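Local atomic coordinates of tyrosine aminotransferase (Leishmania infantum, PDB entry 4IX8), a protein that probably catalyses the pyridoxal phosphate-dependent transfer of the amino group of tyrosine to 2-oxoglutarate, as a class I aminotransferase. Residues V79-L83 with V421-S425. Numbering follows the deposited sequence.
Sequences VDGNL and VSRPS
Asp80 and Arg423 approach with their CA atoms 6.8 Å apart, and Asn82 and Pro424 follow at 7.0 Å; the touching residues all lie in loops, and the bonds that join them all start from side chains. Asp80 receives the guanidinium of Arg423 side-on, NH1 giving a hydrogen bond to OD1 and NE one to OD2, each 2.8 Å long. Both carboxylate oxygens use their syn lone pairs, and the carboxylate and guanidinium planes lie only 14° apart, so this salt bridge is a two-pronged, nearly coplanar pairing. The Asp80 and Arg423 side chains cross at about a right angle; the bend of the arginine at chi3 turns its NE and NH1 edge onto the carboxylate. Val79 CG1 lies over one face of the guanidinium, while NH2 bonds to the carbonyl O of Arg71, which gives the arginine a further polar tie, to the short strand 70-71. In the class I aminotransferase fold seen here, that strand is an outer strand of the five-stranded mixed sheet within this chain, and the salt bridge links the loop between it and helix 87-99 to the loop joining strand 416-420 to the C-terminal helix 425-442. Pro424, the N-cap residue of that helix, sets its ring against the aspartate, with CD 3.3 Å from Asp80 OD2. Farther along, Asn82 ND2 donates a hydrogen bond of 2.9 Å to Ser422 O, nearly straight at the hydrogen (170°). The acceptor lies close to the amide plane, although the donor is tilted out of the carbonyl plane of Ser422. Asn82 chi1 of 59°, with CG between the backbone N and the carbonyl carbon, directs the amide across the gap. Beyond it, Leu83 CD1 meets Ser422 CB at 4.1 Å, both residues being buried and packed against helix 337-355 through Ile343 and Leu347 respectively.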
loop_
_atom_site.group_PDB
_atom_site.type_symbol
_atom_site.label_atom_id
_atom_site.label_comp_id
_atom_site.label_asym_id
_atom_site.label_seq_id
_atom_site.Cartn_x
_atom_site.Cartn_y
_atom_site.Cartn_z
ATOM N N VAL A 79 -16.531 7.134 10.576
ATOM C CA VAL A 79 -16.368 8.341 11.404
ATOM C C VAL A 79 -17.221 8.426 12.686
ATOM O O VAL A 79 -16.710 8.814 13.731
ATOM C CB VAL A 79 -16.649 9.583 10.577
ATOM C CG1 VAL A 79 -16.662 10.831 11.442
ATOM C CG2 VAL A 79 -15.563 9.697 9.533
ATOM N N ASP A 80 -18.502 8.074 12.618
ATOM C CA ASP A 80 -19.415 8.299 13.740
ATOM C C ASP A 80 -19.722 7.074 14.591
ATOM O O ASP A 80 -20.142 7.218 15.729
ATOM C CB ASP A 80 -20.715 8.884 13.207
ATOM C CG ASP A 80 -20.521 10.270 12.678
ATOM O OD1 ASP A 80 -20.266 11.147 13.520
ATOM O OD2 ASP A 80 -20.527 10.474 11.444
ATOM N N GLY A 81 -19.562 5.880 14.027
ATOM C CA GLY A 81 -19.849 4.644 14.742
ATOM C C GLY A 81 -21.272 4.175 14.425
ATOM O O GLY A 81 -21.702 3.110 14.891
ATOM N N ASN A 82 -22.018 4.993 13.670
ATOM C CA ASN A 82 -23.374 4.642 13.279
ATOM C C ASN A 82 -23.366 3.446 12.310
ATOM O O ASN A 82 -24.291 2.643 12.308
ATOM C CB ASN A 82 -24.092 5.869 12.660
ATOM C CG ASN A 82 -23.365 6.426 11.409
ATOM O OD1 ASN A 82 -22.137 6.488 11.362
ATOM N ND2 ASN A 82 -24.135 6.848 10.399
ATOM N N LEU A 83 -22.309 3.335 11.492
ATOM C CA LEU A 83 -22.130 2.214 10.573
ATOM C C LEU A 83 -21.082 1.273 11.139
ATOM O O LEU A 83 -20.084 1.725 11.682
ATOM C CB LEU A 83 -21.680 2.726 9.192
ATOM C CG LEU A 83 -22.604 3.785 8.576
ATOM C CD1 LEU A 83 -21.959 4.207 7.268
ATOM C CD2 LEU A 83 -24.063 3.309 8.401
ATOM N N VAL A 421 -23.308 11.573 2.787
ATOM C CA VAL A 421 -24.650 11.115 3.204
ATOM C C VAL A 421 -24.635 10.138 4.427
ATOM O O VAL A 421 -25.678 9.728 4.938
ATOM C CB VAL A 421 -25.355 10.505 1.960
ATOM C CG1 VAL A 421 -26.578 9.736 2.289
ATOM C CG2 VAL A 421 -25.713 11.634 0.990
ATOM N N SER A 422 -23.440 9.727 4.830
ATOM C CA SER A 422 -23.227 8.616 5.745
ATOM C C SER A 422 -23.203 9.074 7.183
ATOM O O SER A 422 -23.012 8.265 8.081
ATOM C CB SER A 422 -21.928 7.912 5.429
ATOM O OG SER A 422 -20.856 8.751 5.790
ATOM N N ARG A 423 -23.292 10.375 7.416
ATOM C CA ARG A 423 -23.352 10.837 8.787
ATOM C C ARG A 423 -24.762 10.731 9.408
ATOM O O ARG A 423 -25.759 10.517 8.701
ATOM C CB ARG A 423 -22.786 12.254 8.845
ATOM C CG ARG A 423 -21.327 12.258 8.288
ATOM C CD ARG A 423 -20.495 13.342 8.929
ATOM N NE ARG A 423 -20.332 13.098 10.362
ATOM C CZ ARG A 423 -19.799 13.964 11.218
ATOM N NH1 ARG A 423 -19.715 13.660 12.501
ATOM N NH2 ARG A 423 -19.377 15.151 10.802
ATOM N N PRO A 424 -24.848 10.866 10.746
ATOM C CA PRO A 424 -26.161 10.795 11.406
ATOM C C PRO A 424 -27.053 11.975 11.045
ATOM O O PRO A 424 -26.554 13.083 10.845
ATOM C CB PRO A 424 -25.809 10.787 12.914
ATOM C CG PRO A 424 -24.395 10.321 12.989
ATOM C CD PRO A 424 -23.743 10.875 11.724
ATOM N N SER A 425 -28.356 11.720 10.951
ATOM C CA SER A 425 -29.326 12.735 10.539
ATOM C C SER A 425 -29.233 14.034 11.312
ATOM O O SER A 425 -29.397 15.119 10.756
ATOM C CB SER A 425 -30.734 12.172 10.674
ATOM O OG SER A 425 -30.894 11.151 9.713
#